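Local coordinates for N-terminal acetyltransferase-like protein (Chaetomium thermophilum, PDB 5NNP), which probably serves as the TPR-repeat auxiliary subunit of an N-terminal acetyltransferase A complex, supporting the transfer of acetyl groups to protein N-termini, at residues Met75-Trp81 with Lys106-Glu110; Gln144-Asn148 with Glu186-Ala190; Tyr131-Leu136 with Ala151-Tyr156; Leu169-Glu173 with Leu191-Ile197. All coordinates share one frame; numbering follows the deposited sequence.

Contact 1: residues Met75-Trp81 with Lys106-Glu110; sequences MKSYICW and KLEPE
Tyr78 and Glu108 meet in a surface contact of ring and carboxylate between the start of helix 78-90 and the end of helix 94-107, the nearest CA pair across the contact, Tyr78 CA and Leu107 CA, being 5.5 Å apart. The tyrosine ring lies under the bent side chain of Glu108: CB of Glu108 stands 3.8 Å from the centroid of the Tyr78 ring, 24° off its normal, a CH-pi contact, and the carboxylate continues over the CD2-CE2 side with its plane only 13° from that of the ring. Ile79 CG1 covers part of the other face. The torsion that sets this up is chi1 of Tyr78 (83°), which places CG between the backbone N and the carbonyl carbon. A glycine in place of Tyr78 would probably leave Glu108 without the flat surface it stacks on and open a gap beside Leu107 CB. Leu107 CD1 reaches to 3.6 Å from Trp81 CD1 and also lies against the carbonyl oxygen of Lys76. The indole is fixed by its own bond, Trp81 NE1 to Met75 O at 2.6 Å, with the acceptor near the ring plane. Ser77 N-caps the helix through weak bonds from Ile79 N and Cys80 N, and its OG also bonds Asp45. Closing one helix end against the other's start in this way suits the antiparallel helix pair of a TPR, predicted here for residues 78-111.

Contact 2: residues Gln144-Asn148 with Glu186-Ala190; sequences QIRQN and EHSEA
Arg146 reaches across to helix 185-200 and has more surface buried here than any other residue of the two segments, followed by Glu186 and His187. Its chain is extended from CG to NE, with CG anti to the backbone N (chi1 -179°), which carries the guanidinium to the imidazole. There NH2 of Arg146 donates to ND1 of His187 at 2.9 Å, an almost straight bond (169°) lying near both planes, although the two planes are turned 51° apart; NH1 adds a weak second bond to the same nitrogen. ND1 thus acts as acceptor at the guanidinium edge. Alongside, Glu186 runs in the opposite direction, its OE1 3.7 Å from Arg146 CD. Its carboxylate reaches the other segment through water: one molecule accepts from Arg146 NH2 and donates to Glu186 OE1, a second donates to Glu186 OE2 and accepts weakly from Gln147 N. A methionine replacing Arg146 would probably leave His187 ND1 without its donor and the first water without one of its partners. The contact spans the start of helix 146-159 and the early turns of helix 185-200, while Tyr172 of the intervening helix 162-175 packs on Arg146 and helix 527-534 touches Gln147.

Contact 3: residues Tyr131-Leu136 with Ala151-Tyr156; sequences YVQSRL and ALAIAY
Ala155 and Ala151 offer the shallow places on helix 146-159 into which the larger side chains of helix 128-141 settle. Around the methyl of Ala155 two residues close in: Tyr131 CD2 at 3.4 Å from Ala155 CB, and Val132 CG2 at 3.7 Å from the same carbon. One turn further along helix 128-141, Arg135 bends at chi2 (-49°) and lays a guanidinium face over Ala151, which precedes Ala155 by a turn and whose CB lies 3.7 Å above that plane toward its rim. NH1 of Arg135 bonds the hydroxyl of Tyr131, tilted 22° from the guanidinium plane, which ties the two side chains flanking the alanines to each other. The segment axes run nearly antiparallel, at 165° and 8.7 Å apart, a close pairing consistent with the helical hairpins of a TPR-like solenoid, in which small residues let neighbouring helices approach. Leu152 supplies the bump from the other side: its CD1 sits 3.8 Å from Val132 O, and its CD2 lies beside Leu136 CD1, the two leucines pointing the same way. Val132 CG1 also meets Tyr156 CE1 at 3.6 Å, its side chain crossing that of the tyrosine at about a right angle. Leu532 of helix 527-534 packs on both Arg135 and Ala151, and Ala153 faces Leu169.

Contact 4: residues Leu169-Glu173 with Leu191-Ile197; sequences LTTYE and LLYKNTI
Helices 162-175 and 185-200 run roughly antiparallel in their local segments, at 144° with axes 11.1 Å apart, and Leu169 CA and Lys194 CA come nearest at 6.8 Å. Lys194 bridges the gap with a fully extended chain, CG anti to the backbone N (chi1 173°), bringing NZ to Thr170, where it donates to OG1 at 2.9 Å. Water links the same ammonium to Glu173: it accepts from Lys194 NZ and donates to Glu173 OE2. The direct salt bridge from Glu173 OE1 to Lys194 NZ is long, at 3.9 Å, while that carboxylate oxygen lies closer to Lys194 CD. Consecutive helices packed in roughly opposite directions are consistent with the TPR-like solenoid of an acetyltransferase auxiliary subunit. Beside the polar group, Leu169 CD1 rests against both Tyr193 CD2 and Ile197 CD1, each 3.7 Å away. The leucine crosses the tyrosine side chain at about a right angle, and Ile197 CD1 covers one face of that ring. The Tyr193 hydroxyl bonds His157, and a glycerol, probably from crystallisation, bonds Thr170 and Lys194.

Overall arrangement
Contact 1 comes first along the chain and stands apart near the N-terminal end, its centre about 23 Å from that of contact 3 and about 37 Å from that of contact 4, with no touch to any of the others. Contacts 2, 3 and 4 cluster, their centres about 10 to 15 Å apart. Helix 146-159 serves both contacts 2 and 3, and helix 185-200 both 2 and 4. Contact 3 closes before contact 4 opens, whereas contact 2 alternates with each of them. Contact 4 touches contact 2 directly, and also contact 3, where Ile154 meets Tyr193, so helices 128-141, 146-159, 162-175 and 185-200 form one continuous stack, consistent with a solenoid built by successive helix packing.

Contact 1: residues Met75-Trp81 with Lys106-Glu110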
loop_
_atom_site.group_PDB
_atom_site.type_symbol
_atom_site.label_atom_id
_atom_site.label_comp_id
_atom_site.label_asym_id
_atom_site.label_seq_id
_atom_site.Cartn_x
_atom_site.Cartn_y
_atom_site.Cartn_z
ATOM N N MET A 75 -38.792 -0.842 -22.378
ATOM C CA MET A 75 -38.332 -0.787 -20.992
ATOM C C MET A 75 -38.189 -2.180 -20.392
ATOM O O MET A 75 -37.539 -2.351 -19.361
ATOM C CB MET A 75 -39.283 0.056 -20.137
ATOM C CG MET A 75 -39.608 1.422 -20.729
ATOM S SD MET A 75 -40.880 2.311 -19.791
ATOM C CE MET A 75 -40.078 2.361 -18.183
ATOM N N LYS A 76 -38.783 -3.169 -21.053
ATOM C CA LYS A 76 -38.741 -4.542 -20.574
ATOM C C LYS A 76 -37.721 -5.414 -21.345
ATOM O O LYS A 76 -37.723 -6.639 -21.215
ATOM C CB LYS A 76 -40.147 -5.164 -20.648
ATOM C CG LYS A 76 -41.170 -4.505 -19.717
ATOM C CD LYS A 76 -42.569 -5.132 -19.853
ATOM C CE LYS A 76 -43.543 -4.613 -18.781
ATOM N NZ LYS A 76 -44.937 -5.140 -18.922
ATOM N N SER A 77 -36.852 -4.784 -22.137
ATOM C CA SER A 77 -35.781 -5.505 -22.840
ATOM C C SER A 77 -34.514 -5.607 -22.005
ATOM O O SER A 77 -33.995 -4.590 -21.535
ATOM C CB SER A 77 -35.454 -4.819 -24.160
ATOM O OG SER A 77 -34.231 -5.301 -24.693
ATOM N N TYR A 78 -34.003 -6.824 -21.834
ATOM C CA TYR A 78 -32.827 -7.025 -20.981
ATOM C C TYR A 78 -31.557 -6.585 -21.708
ATOM O O TYR A 78 -30.549 -6.263 -21.082
ATOM C CB TYR A 78 -32.710 -8.498 -20.520
ATOM C CG TYR A 78 -32.062 -9.425 -21.518
ATOM C CD1 TYR A 78 -30.684 -9.557 -21.574
ATOM C CD2 TYR A 78 -32.826 -10.163 -22.407
ATOM C CE1 TYR A 78 -30.083 -10.397 -22.485
ATOM C CE2 TYR A 78 -32.232 -11.006 -23.330
ATOM C CZ TYR A 78 -30.859 -11.116 -23.362
ATOM O OH TYR A 78 -30.250 -11.953 -24.271
ATOM N N ILE A 79 -31.612 -6.576 -23.034
ATOM C CA ILE A 79 -30.504 -6.073 -23.831
ATOM C C ILE A 79 -30.315 -4.571 -23.634
ATOM O O ILE A 79 -29.197 -4.116 -23.377
ATOM C CB ILE A 79 -30.708 -6.380 -25.317
ATOM C CG1 ILE A 79 -30.575 -7.888 -25.547
ATOM C CG2 ILE A 79 -29.715 -5.613 -26.170
ATOM C CD1 ILE A 79 -31.152 -8.366 -26.892
ATOM N N CYS A 80 -31.401 -3.807 -23.731
ATOM C CA CYS A 80 -31.303 -2.365 -23.539
ATOM C C CYS A 80 -30.708 -2.013 -22.157
ATOM O O CYS A 80 -29.839 -1.144 -22.043
ATOM C CB CYS A 80 -32.667 -1.708 -23.722
ATOM S SG CYS A 80 -33.426 -2.001 -25.356
ATOM N N TRP A 81 -31.150 -2.711 -21.116
ATOM C CA TRP A 81 -30.647 -2.435 -19.779
ATOM C C TRP A 81 -29.191 -2.898 -19.616
ATOM O O TRP A 81 -28.369 -2.188 -19.034
ATOM C CB TRP A 81 -31.561 -3.075 -18.730
ATOM C CG TRP A 81 -32.867 -2.319 -18.611
ATOM C CD1 TRP A 81 -34.082 -2.685 -19.125
ATOM C CD2 TRP A 81 -33.069 -1.050 -17.974
ATOM N NE1 TRP A 81 -35.029 -1.731 -18.838
ATOM C CE2 TRP A 81 -34.437 -0.716 -18.133
ATOM C CE3 TRP A 81 -32.230 -0.163 -17.288
ATOM C CZ2 TRP A 81 -34.989 0.467 -17.628
ATOM C CZ3 TRP A 81 -32.788 1.027 -16.777
ATOM C CH2 TRP A 81 -34.156 1.324 -16.958
ATOM N N LYS A 106 -33.235 -9.181 -13.680
ATOM C CA LYS A 106 -34.616 -9.496 -13.309
ATOM C C LYS A 106 -35.443 -9.785 -14.564
ATOM O O LYS A 106 -36.469 -10.467 -14.499
ATOM C CB LYS A 106 -35.268 -8.363 -12.502
ATOM C CG LYS A 106 -34.685 -8.183 -11.129
ATOM C CD LYS A 106 -35.430 -7.161 -10.298
ATOM C CE LYS A 106 -34.674 -6.885 -9.001
ATOM N NZ LYS A 106 -35.355 -5.863 -8.133
ATOM N N LEU A 107 -34.995 -9.251 -15.698
ATOM C CA LEU A 107 -35.659 -9.491 -16.974
ATOM C C LEU A 107 -35.191 -10.795 -17.605
ATOM O O LEU A 107 -35.979 -11.498 -18.219
ATOM C CB LEU A 107 -35.417 -8.323 -17.932
ATOM C CG LEU A 107 -36.135 -7.051 -17.496
ATOM C CD1 LEU A 107 -35.731 -5.826 -18.317
ATOM C CD2 LEU A 107 -37.615 -7.308 -17.581
ATOM N N GLU A 108 -33.910 -11.116 -17.444
ATOM C CA GLU A 108 -33.337 -12.333 -18.016
ATOM C C GLU A 108 -32.507 -13.133 -17.007
ATOM O O GLU A 108 -31.287 -13.242 -17.163
ATOM C CB GLU A 108 -32.469 -11.969 -19.211
ATOM C CG GLU A 108 -31.967 -13.145 -20.013
ATOM C CD GLU A 108 -33.058 -13.758 -20.862
ATOM O OE1 GLU A 108 -32.754 -14.708 -21.601
ATOM O OE2 GLU A 108 -34.220 -13.286 -20.802
ATOM N N PRO A 109 -33.163 -13.711 -15.982
ATOM C CA PRO A 109 -32.502 -14.380 -14.847
ATOM C C PRO A 109 -31.565 -15.529 -15.261
ATOM O O PRO A 109 -30.713 -15.935 -14.473
ATOM C CB PRO A 109 -33.676 -14.902 -14.011
ATOM C CG PRO A 109 -34.821 -14.935 -14.929
ATOM C CD PRO A 109 -34.626 -13.840 -15.919
ATOM N N GLU A 110 -31.707 -16.010 -16.491
ATOM C CA GLU A 110 -30.884 -17.089 -16.997
ATOM C C GLU A 110 -29.492 -16.628 -17.416
ATOM O O GLU A 110 -28.602 -17.445 -17.631
ATOM C CB GLU A 110 -31.561 -17.764 -18.188
ATOM C CG GLU A 110 -32.936 -18.337 -17.903
ATOM C CD GLU A 110 -34.034 -17.280 -17.952
ATOM O OE1 GLU A 110 -35.215 -17.655 -17.760
ATOM O OE2 GLU A 110 -33.715 -16.084 -18.182
#

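Contact 2: residues Gln144-Asn148 with Glu186-Ala190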
loop_
_atom_site.group_PDB
_atom_site.type_symbol
_atom_site.label_atom_id
_atom_site.label_comp_id
_atom_site.label_asym_id
_atom_site.label_seq_id
_atom_site.Cartn_x
_atom_site.Cartn_y
_atom_site.Cartn_z
ATOM N N GLN A 144 -21.395 -27.612 -8.136
ATOM C CA GLN A 144 -20.401 -28.662 -8.214
ATOM C C GLN A 144 -19.010 -28.041 -8.160
ATOM O O GLN A 144 -18.027 -28.749 -7.974
ATOM C CB GLN A 144 -20.585 -29.506 -9.478
ATOM C CG GLN A 144 -20.278 -28.776 -10.787
ATOM C CD GLN A 144 -21.327 -27.733 -11.173
ATOM O OE1 GLN A 144 -22.313 -27.521 -10.461
ATOM N NE2 GLN A 144 -21.114 -27.078 -12.314
ATOM N N ILE A 145 -18.937 -26.717 -8.285
ATOM C CA ILE A 145 -17.658 -26.011 -8.310
ATOM C C ILE A 145 -17.303 -25.345 -6.972
ATOM O O ILE A 145 -18.040 -24.484 -6.503
ATOM C CB ILE A 145 -17.662 -24.937 -9.425
ATOM C CG1 ILE A 145 -18.027 -25.586 -10.764
ATOM C CG2 ILE A 145 -16.308 -24.248 -9.514
ATOM C CD1 ILE A 145 -17.928 -24.666 -11.958
ATOM N N ARG A 146 -16.165 -25.717 -6.379
ATOM C CA ARG A 146 -15.851 -25.273 -5.018
ATOM C C ARG A 146 -15.749 -23.755 -4.882
ATOM O O ARG A 146 -16.151 -23.214 -3.862
ATOM C CB ARG A 146 -14.559 -25.912 -4.495
ATOM C CG ARG A 146 -14.223 -25.492 -3.064
ATOM C CD ARG A 146 -13.154 -26.346 -2.373
ATOM N NE ARG A 146 -13.152 -26.143 -0.916
ATOM C CZ ARG A 146 -12.472 -26.889 -0.047
ATOM N NH1 ARG A 146 -12.555 -26.630 1.251
ATOM N NH2 ARG A 146 -11.711 -27.897 -0.460
ATOM N N GLN A 147 -15.238 -23.071 -5.902
ATOM C CA GLN A 147 -15.111 -21.603 -5.869
ATOM C C GLN A 147 -16.376 -20.910 -5.442
ATOM O O GLN A 147 -16.342 -19.928 -4.711
ATOM C CB GLN A 147 -14.754 -21.034 -7.230
ATOM C CG GLN A 147 -13.430 -21.410 -7.783
ATOM C CD GLN A 147 -13.268 -20.862 -9.180
ATOM O OE1 GLN A 147 -13.956 -19.912 -9.564
ATOM N NE2 GLN A 147 -12.378 -21.470 -9.957
ATOM N N ASN A 148 -17.499 -21.394 -5.943
ATOM C CA ASN A 148 -18.772 -20.757 -5.647
ATOM C C ASN A 148 -19.191 -20.907 -4.198
ATOM O O ASN A 148 -19.948 -20.079 -3.720
ATOM C CB ASN A 148 -19.866 -21.302 -6.557
ATOM C CG ASN A 148 -19.609 -20.978 -8.010
ATOM O OD1 ASN A 148 -19.055 -19.929 -8.321
ATOM N ND2 ASN A 148 -20.002 -21.880 -8.906
ATOM N N GLU A 186 -5.801 -25.499 -2.752
ATOM C CA GLU A 186 -7.113 -24.891 -2.572
ATOM C C GLU A 186 -7.747 -25.342 -1.247
ATOM O O GLU A 186 -8.233 -24.526 -0.459
ATOM C CB GLU A 186 -8.030 -25.237 -3.747
ATOM C CG GLU A 186 -9.390 -24.550 -3.709
ATOM C CD GLU A 186 -10.326 -25.063 -4.788
ATOM O OE1 GLU A 186 -10.469 -26.299 -4.918
ATOM O OE2 GLU A 186 -10.916 -24.238 -5.517
ATOM N N HIS A 187 -7.723 -26.646 -1.000
ATOM C CA HIS A 187 -8.264 -27.179 0.241
ATOM C C HIS A 187 -7.476 -26.676 1.447
ATOM O O HIS A 187 -8.066 -26.296 2.454
ATOM C CB HIS A 187 -8.283 -28.704 0.210
ATOM C CG HIS A 187 -8.905 -29.319 1.420
ATOM N ND1 HIS A 187 -10.248 -29.196 1.709
ATOM C CD2 HIS A 187 -8.369 -30.053 2.423
ATOM C CE1 HIS A 187 -10.509 -29.828 2.838
ATOM N NE2 HIS A 187 -9.386 -30.358 3.292
ATOM N N SER A 188 -6.152 -26.647 1.334
ATOM C CA SER A 188 -5.292 -26.132 2.408
ATOM C C SER A 188 -5.617 -24.683 2.785
ATOM O O SER A 188 -5.797 -24.356 3.962
ATOM C CB SER A 188 -3.826 -26.236 2.006
ATOM O OG SER A 188 -2.999 -25.590 2.956
ATOM N N GLU A 189 -5.685 -23.825 1.775
ATOM C CA GLU A 189 -6.078 -22.436 1.952
ATOM C C GLU A 189 -7.490 -22.284 2.502
ATOM O O GLU A 189 -7.747 -21.383 3.301
ATOM C CB GLU A 189 -5.955 -21.690 0.622
ATOM C CG GLU A 189 -4.508 -21.382 0.257
ATOM C CD GLU A 189 -3.805 -20.542 1.317
ATOM O OE1 GLU A 189 -4.340 -19.477 1.689
ATOM O OE2 GLU A 189 -2.722 -20.954 1.782
ATOM N N ALA A 190 -8.397 -23.171 2.083
ATOM C CA ALA A 190 -9.766 -23.122 2.569
ATOM C C ALA A 190 -9.836 -23.449 4.057
ATOM O O ALA A 190 -10.642 -22.868 4.775
ATOM C CB ALA A 190 -10.655 -24.061 1.781
HETATM O O HOH W 1 -10.178 -28.321 -3.021
HETATM O O HOH W 2 -12.982 -24.557 -7.349
#

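Contact 3: residues Tyr131-Leu136 with Ala151-Tyr156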
loop_
_atom_site.group_PDB
_atom_site.type_symbol
_atom_site.label_atom_id
_atom_site.label_comp_id
_atom_site.label_asym_id
_atom_site.label_seq_id
_atom_site.Cartn_x
_atom_site.Cartn_y
_atom_site.Cartn_z
ATOM N N TYR A 131 -24.187 -8.674 -2.828
ATOM C CA TYR A 131 -23.131 -9.586 -3.249
ATOM C C TYR A 131 -23.456 -10.968 -2.731
ATOM O O TYR A 131 -23.253 -11.975 -3.410
ATOM C CB TYR A 131 -21.766 -9.112 -2.724
ATOM C CG TYR A 131 -20.596 -9.896 -3.240
ATOM C CD1 TYR A 131 -20.423 -10.095 -4.595
ATOM C CD2 TYR A 131 -19.648 -10.422 -2.376
ATOM C CE1 TYR A 131 -19.357 -10.800 -5.082
ATOM C CE2 TYR A 131 -18.564 -11.137 -2.855
ATOM C CZ TYR A 131 -18.429 -11.322 -4.215
ATOM O OH TYR A 131 -17.370 -12.032 -4.726
ATOM N N VAL A 132 -23.972 -11.005 -1.514
ATOM C CA VAL A 132 -24.430 -12.247 -0.938
ATOM C C VAL A 132 -25.523 -12.881 -1.803
ATOM O O VAL A 132 -25.429 -14.047 -2.184
ATOM C CB VAL A 132 -24.965 -12.032 0.485
ATOM C CG1 VAL A 132 -25.806 -13.234 0.945
ATOM C CG2 VAL A 132 -23.819 -11.759 1.435
ATOM N N GLN A 133 -26.564 -12.120 -2.105
ATOM C CA GLN A 133 -27.623 -12.635 -2.960
ATOM C C GLN A 133 -27.068 -13.176 -4.284
ATOM O O GLN A 133 -27.422 -14.277 -4.726
ATOM C CB GLN A 133 -28.653 -11.545 -3.231
ATOM C CG GLN A 133 -29.936 -12.058 -3.850
ATOM C CD GLN A 133 -30.925 -10.940 -4.127
ATOM O OE1 GLN A 133 -30.759 -9.817 -3.647
ATOM N NE2 GLN A 133 -31.954 -11.241 -4.910
ATOM N N SER A 134 -26.184 -12.403 -4.909
ATOM C CA SER A 134 -25.571 -12.818 -6.163
ATOM C C SER A 134 -24.849 -14.166 -6.054
ATOM O O SER A 134 -25.040 -15.053 -6.881
ATOM C CB SER A 134 -24.597 -11.749 -6.645
ATOM O OG SER A 134 -25.307 -10.681 -7.221
ATOM N N ARG A 135 -24.019 -14.309 -5.030
ATOM C CA ARG A 135 -23.225 -15.516 -4.874
ATOM C C ARG A 135 -24.089 -16.708 -4.547
ATOM O O ARG A 135 -23.807 -17.822 -5.004
ATOM C CB ARG A 135 -22.169 -15.333 -3.792
ATOM C CG ARG A 135 -21.070 -14.442 -4.240
ATOM C CD ARG A 135 -20.602 -14.908 -5.601
ATOM N NE ARG A 135 -19.478 -14.100 -6.043
ATOM C CZ ARG A 135 -18.641 -14.443 -7.013
ATOM N NH1 ARG A 135 -17.633 -13.624 -7.333
ATOM N NH2 ARG A 135 -18.811 -15.597 -7.656
ATOM N N LEU A 136 -25.132 -16.478 -3.754
ATOM C CA LEU A 136 -26.073 -17.548 -3.421
ATOM C C LEU A 136 -26.711 -18.060 -4.708
ATOM O O LEU A 136 -26.862 -19.257 -4.926
ATOM C CB LEU A 136 -27.138 -17.061 -2.442
ATOM C CG LEU A 136 -28.185 -18.047 -1.932
ATOM C CD1 LEU A 136 -27.518 -19.310 -1.418
ATOM C CD2 LEU A 136 -28.990 -17.378 -0.827
ATOM N N ALA A 151 -16.743 -18.333 -2.355
ATOM C CA ALA A 151 -17.229 -16.995 -2.676
ATOM C C ALA A 151 -18.423 -16.576 -1.815
ATOM O O ALA A 151 -18.455 -15.452 -1.319
ATOM C CB ALA A 151 -17.595 -16.913 -4.149
ATOM N N LEU A 152 -19.398 -17.476 -1.635
ATOM C CA LEU A 152 -20.553 -17.167 -0.796
ATOM C C LEU A 152 -20.123 -17.034 0.661
ATOM O O LEU A 152 -20.641 -16.180 1.373
ATOM C CB LEU A 152 -21.667 -18.218 -0.921
ATOM C CG LEU A 152 -22.839 -18.014 0.075
ATOM C CD1 LEU A 152 -23.579 -16.671 -0.123
ATOM C CD2 LEU A 152 -23.819 -19.175 0.099
ATOM N N ALA A 153 -19.172 -17.853 1.102
ATOM C CA ALA A 153 -18.584 -17.677 2.430
ATOM C C ALA A 153 -17.886 -16.305 2.579
ATOM O O ALA A 153 -18.052 -15.619 3.594
ATOM C CB ALA A 153 -17.620 -18.788 2.723
ATOM N N ILE A 154 -17.133 -15.899 1.554
ATOM C CA ILE A 154 -16.476 -14.593 1.572
ATOM C C ILE A 154 -17.493 -13.443 1.660
ATOM O O ILE A 154 -17.307 -12.504 2.444
ATOM C CB ILE A 154 -15.583 -14.398 0.330
ATOM C CG1 ILE A 154 -14.353 -15.302 0.412
ATOM C CG2 ILE A 154 -15.153 -12.960 0.194
ATOM C CD1 ILE A 154 -13.799 -15.681 -0.932
ATOM N N ALA A 155 -18.571 -13.523 0.879
ATOM C CA ALA A 155 -19.590 -12.475 0.883
ATOM C C ALA A 155 -20.210 -12.332 2.263
ATOM O O ALA A 155 -20.415 -11.211 2.755
ATOM C CB ALA A 155 -20.658 -12.762 -0.130
ATOM N N TYR A 156 -20.513 -13.470 2.886
ATOM C CA TYR A 156 -21.062 -13.461 4.239
ATOM C C TYR A 156 -20.065 -12.854 5.223
ATOM O O TYR A 156 -20.419 -12.018 6.051
ATOM C CB TYR A 156 -21.419 -14.875 4.687
ATOM C CG TYR A 156 -22.781 -15.356 4.267
ATOM C CD1 TYR A 156 -23.898 -14.541 4.377
ATOM C CD2 TYR A 156 -22.957 -16.644 3.788
ATOM C CE1 TYR A 156 -25.162 -15.007 4.005
ATOM C CE2 TYR A 156 -24.187 -17.104 3.409
ATOM C CZ TYR A 156 -25.286 -16.294 3.516
ATOM O OH TYR A 156 -26.500 -16.795 3.121
#

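Contact 4: residues Leu169-Glu173 with Leu191-Ile197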
loop_
_atom_site.group_PDB
_atom_site.type_symbol
_atom_site.label_atom_id
_atom_site.label_comp_id
_atom_site.label_asym_id
_atom_site.label_seq_id
_atom_site.Cartn_x
_atom_site.Cartn_y
_atom_site.Cartn_z
ATOM N N LEU A 169 -18.639 -22.775 4.624
ATOM C CA LEU A 169 -17.356 -23.456 4.485
ATOM C C LEU A 169 -17.424 -24.885 4.996
ATOM O O LEU A 169 -16.950 -25.818 4.329
ATOM C CB LEU A 169 -16.254 -22.695 5.216
ATOM C CG LEU A 169 -15.782 -21.429 4.489
ATOM C CD1 LEU A 169 -14.891 -20.559 5.379
ATOM C CD2 LEU A 169 -15.069 -21.792 3.211
ATOM N N THR A 170 -18.016 -25.063 6.176
ATOM C CA THR A 170 -18.108 -26.392 6.741
ATOM C C THR A 170 -19.064 -27.268 5.933
ATOM O O THR A 170 -18.860 -28.483 5.823
ATOM C CB THR A 170 -18.584 -26.367 8.197
ATOM O OG1 THR A 170 -17.657 -25.624 9.002
ATOM C CG2 THR A 170 -18.712 -27.804 8.730
ATOM N N THR A 171 -20.108 -26.667 5.368
ATOM C CA THR A 171 -21.072 -27.449 4.594
ATOM C C THR A 171 -20.372 -28.081 3.400
ATOM O O THR A 171 -20.577 -29.265 3.114
ATOM C CB THR A 171 -22.271 -26.599 4.126
ATOM O OG1 THR A 171 -23.040 -26.215 5.270
ATOM C CG2 THR A 171 -23.172 -27.391 3.189
ATOM N N TYR A 172 -19.516 -27.306 2.735
ATOM C CA TYR A 172 -18.744 -27.846 1.625
ATOM C C TYR A 172 -17.882 -29.025 2.063
ATOM O O TYR A 172 -17.957 -30.106 1.472
ATOM C CB TYR A 172 -17.850 -26.790 0.966
ATOM C CG TYR A 172 -17.154 -27.408 -0.210
ATOM C CD1 TYR A 172 -17.799 -27.515 -1.424
ATOM C CD2 TYR A 172 -15.896 -27.978 -0.084
ATOM C CE1 TYR A 172 -17.204 -28.129 -2.495
ATOM C CE2 TYR A 172 -15.288 -28.596 -1.155
ATOM C CZ TYR A 172 -15.951 -28.668 -2.359
ATOM O OH TYR A 172 -15.375 -29.279 -3.447
ATOM N N GLU A 173 -17.073 -28.815 3.098
ATOM C CA GLU A 173 -16.195 -29.862 3.611
ATOM C C GLU A 173 -16.948 -31.140 3.931
ATOM O O GLU A 173 -16.426 -32.242 3.792
ATOM C CB GLU A 173 -15.471 -29.400 4.869
ATOM C CG GLU A 173 -14.480 -28.268 4.682
ATOM C CD GLU A 173 -13.774 -27.933 5.977
ATOM O OE1 GLU A 173 -13.522 -26.740 6.244
ATOM O OE2 GLU A 173 -13.476 -28.872 6.741
ATOM N N LEU A 191 -8.999 -24.380 4.514
ATOM C CA LEU A 191 -8.935 -24.713 5.937
ATOM C C LEU A 191 -8.424 -23.523 6.764
ATOM O O LEU A 191 -8.989 -23.195 7.809
ATOM C CB LEU A 191 -8.051 -25.929 6.162
ATOM C CG LEU A 191 -8.605 -27.277 5.688
ATOM C CD1 LEU A 191 -7.497 -28.300 5.582
ATOM C CD2 LEU A 191 -9.714 -27.788 6.606
ATOM N N LEU A 192 -7.379 -22.851 6.289
ATOM C CA LEU A 192 -6.847 -21.744 7.059
ATOM C C LEU A 192 -7.831 -20.570 7.097
ATOM O O LEU A 192 -7.989 -19.908 8.125
ATOM C CB LEU A 192 -5.505 -21.302 6.494
ATOM C CG LEU A 192 -4.338 -22.290 6.619
ATOM C CD1 LEU A 192 -3.091 -21.722 5.935
ATOM C CD2 LEU A 192 -4.029 -22.655 8.079
ATOM N N TYR A 193 -8.498 -20.317 5.982
ATOM C CA TYR A 193 -9.483 -19.237 5.929
ATOM C C TYR A 193 -10.586 -19.440 6.974
ATOM O O TYR A 193 -10.889 -18.523 7.755
ATOM C CB TYR A 193 -10.076 -19.118 4.520
ATOM C CG TYR A 193 -11.148 -18.055 4.374
ATOM C CD1 TYR A 193 -10.920 -16.747 4.773
ATOM C CD2 TYR A 193 -12.387 -18.360 3.814
ATOM C CE1 TYR A 193 -11.906 -15.769 4.639
ATOM C CE2 TYR A 193 -13.374 -17.393 3.667
ATOM C CZ TYR A 193 -13.131 -16.101 4.082
ATOM O OH TYR A 193 -14.119 -15.150 3.936
ATOM N N LYS A 194 -11.161 -20.644 7.007
ATOM C CA LYS A 194 -12.133 -21.022 8.040
ATOM C C LYS A 194 -11.547 -20.845 9.442
ATOM O O LYS A 194 -12.226 -20.342 10.342
ATOM C CB LYS A 194 -12.608 -22.469 7.853
ATOM C CG LYS A 194 -13.514 -23.006 9.011
ATOM C CD LYS A 194 -13.855 -24.507 8.853
ATOM C CE LYS A 194 -14.748 -25.018 9.948
ATOM N NZ LYS A 194 -14.995 -26.506 9.873
ATOM N N ASN A 195 -10.294 -21.258 9.634
ATOM C CA ASN A 195 -9.649 -21.077 10.932
ATOM C C ASN A 195 -9.610 -19.599 11.335
ATOM O O ASN A 195 -9.952 -19.263 12.466
ATOM C CB ASN A 195 -8.229 -21.661 10.954
ATOM C CG ASN A 195 -7.637 -21.710 12.376
ATOM O OD1 ASN A 195 -6.971 -20.767 12.815
ATOM N ND2 ASN A 195 -7.904 -22.810 13.107
ATOM N N THR A 196 -9.211 -18.712 10.423
ATOM C CA THR A 196 -9.173 -17.300 10.783
ATOM C C THR A 196 -10.582 -16.821 11.126
ATOM O O THR A 196 -10.758 -15.961 11.983
ATOM C CB THR A 196 -8.572 -16.414 9.674
ATOM O OG1 THR A 196 -9.395 -16.454 8.501
ATOM C CG2 THR A 196 -7.169 -16.859 9.331
ATOM N N ILE A 197 -11.590 -17.405 10.486
ATOM C CA ILE A 197 -12.973 -16.994 10.744
ATOM C C ILE A 197 -13.421 -17.378 12.151
ATOM O O ILE A 197 -14.055 -16.579 12.845
ATOM C CB ILE A 197 -13.938 -17.577 9.686
ATOM C CG1 ILE A 197 -13.752 -16.803 8.381
ATOM C CG2 ILE A 197 -15.383 -17.472 10.149
ATOM C CD1 ILE A 197 -14.476 -17.371 7.176
HETATM O O HOH W 3 -12.409 -27.748 9.040
#